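Local atomic coordinates of yfhH hypothetical protein (Bacillus subtilis, PDB entry 1SF9), a protein that is of unknown function but has been proposed to act as a transcriptional regulator. Residues A[68-72]-A[120-124]. Residues are numbered along the deposited sequence; the frame is centred on the assembly and turned at random.
Sequences TMAKA and PISVL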
# COMPACT_ATOMS: atom_id res chain seq x y z
N THR A 68 2.80 1.23 -4.21
CA THR A 68 1.56 0.69 -3.67
C THR A 68 0.98 1.68 -2.67
O THR A 68 -0.24 1.89 -2.63
CB THR A 68 1.82 -0.66 -2.98
OG1 THR A 68 2.22 -1.61 -3.97
CG2 THR A 68 0.56 -1.15 -2.26
N MET A 69 1.84 2.30 -1.88
CA MET A 69 1.34 3.26 -0.89
C MET A 69 0.84 4.53 -1.53
O MET A 69 -0.23 5.03 -1.19
CB MET A 69 2.41 3.58 0.14
CG MET A 69 2.63 2.45 1.08
SD MET A 69 1.11 1.99 1.98
CE MET A 69 0.60 3.55 2.61
N ALA A 70 1.60 5.06 -2.48
CA ALA A 70 1.17 6.29 -3.15
C ALA A 70 -0.18 6.08 -3.82
O ALA A 70 -1.06 6.96 -3.78
CB ALA A 70 2.22 6.73 -4.20
N LYS A 71 -0.35 4.92 -4.44
CA LYS A 71 -1.62 4.61 -5.10
C LYS A 71 -2.77 4.59 -4.10
O LYS A 71 -3.90 4.93 -4.45
CB LYS A 71 -1.55 3.25 -5.80
CG LYS A 71 -0.77 3.29 -7.11
CD LYS A 71 -0.78 1.94 -7.84
CE LYS A 71 0.00 2.06 -9.14
NZ LYS A 71 0.09 0.77 -9.90
N ALA A 72 -2.51 4.19 -2.86
CA ALA A 72 -3.60 4.15 -1.89
C ALA A 72 -4.08 5.58 -1.59
O ALA A 72 -5.24 5.78 -1.26
CB ALA A 72 -3.16 3.42 -0.62
N PRO A 120 -3.02 -1.88 2.56
CA PRO A 120 -3.35 -0.59 1.94
C PRO A 120 -4.56 -0.80 1.03
O PRO A 120 -4.68 -1.85 0.40
CB PRO A 120 -2.11 -0.27 1.12
CG PRO A 120 -1.00 -1.04 1.81
CD PRO A 120 -1.68 -2.34 2.16
N ILE A 121 -5.46 0.17 0.95
CA ILE A 121 -6.64 -0.03 0.11
C ILE A 121 -6.32 -0.25 -1.37
O ILE A 121 -7.13 -0.80 -2.10
CB ILE A 121 -7.69 1.09 0.29
CG1 ILE A 121 -7.06 2.46 0.05
CG2 ILE A 121 -8.28 1.02 1.69
CD1 ILE A 121 -8.08 3.62 0.17
N SER A 122 -5.13 0.14 -1.80
CA SER A 122 -4.73 -0.03 -3.19
C SER A 122 -4.55 -1.50 -3.61
O SER A 122 -4.47 -1.76 -4.81
CB SER A 122 -3.43 0.72 -3.47
OG SER A 122 -2.50 0.43 -2.46
N VAL A 123 -4.46 -2.43 -2.66
CA VAL A 123 -4.29 -3.83 -3.04
C VAL A 123 -5.60 -4.61 -3.00
O VAL A 123 -5.62 -5.79 -3.27
CB VAL A 123 -3.22 -4.59 -2.15
CG1 VAL A 123 -1.92 -3.78 -2.09
CG2 VAL A 123 -3.73 -4.83 -0.75
N LEU A 124 -6.70 -3.93 -2.68
CA LEU A 124 -8.00 -4.61 -2.63
C LEU A 124 -8.75 -4.47 -3.94
O LEU A 124 -9.06 -3.37 -4.39
CB LEU A 124 -8.84 -4.05 -1.49
CG LEU A 124 -8.21 -4.21 -0.11
CD1 LEU A 124 -9.20 -3.66 0.92
CD2 LEU A 124 -7.89 -5.68 0.20
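Ser122 lays its CB over the 68-72 turn, near the C-terminal end of helix 57-74, where it packs against CB of Lys71 at 3.9 Å and against the backbone around Ala72. Its hydroxyl turns into the helix: with chi1 at 48°, OG sits between its own backbone N and carbonyl carbon and donates a hydrogen bond to Thr68 O, with OG and O 2.7 Å apart. The donor stands 32° off the carbonyl plane, on the face opposite the one used by Ala72 N, whose helical bond to Thr68 O spans 3.2 Å. One carbonyl is thus gripped twice, by the helix and by the 3-10 turn 121-123 that follows strand 115-120.

Thr68 CG2 and Ala72 CB flank the hydroxyl. CG2 of Thr68, anti to the backbone N, meets Val123 CG1 at 3.6 Å, the two side chains crossing at about a right angle; the Thr68 hydroxyl bonds back to Glu64 O within the helix. In the conformer described, Met69 is bent at chi2 and chi3 and SD lies 3.7 Å from Pro120 CG, a less certain pairing because both residues are modelled in two positions. A bound platinum ion lies close to the Met69 side chain. Ala72 CB lies 3.6 Å from Ser122 OG and touches Pro120 CB and Ile121 CG1 more loosely, while Ile121 CD1 comes 3.8 Å from Ala72 O.

The contact joins the helical part of the chain to the antiparallel sheet. Its chemistry implies that the second donor on Thr68 O ties the turn directly to the helix backbone, with the apolar contacts adding fit of shape.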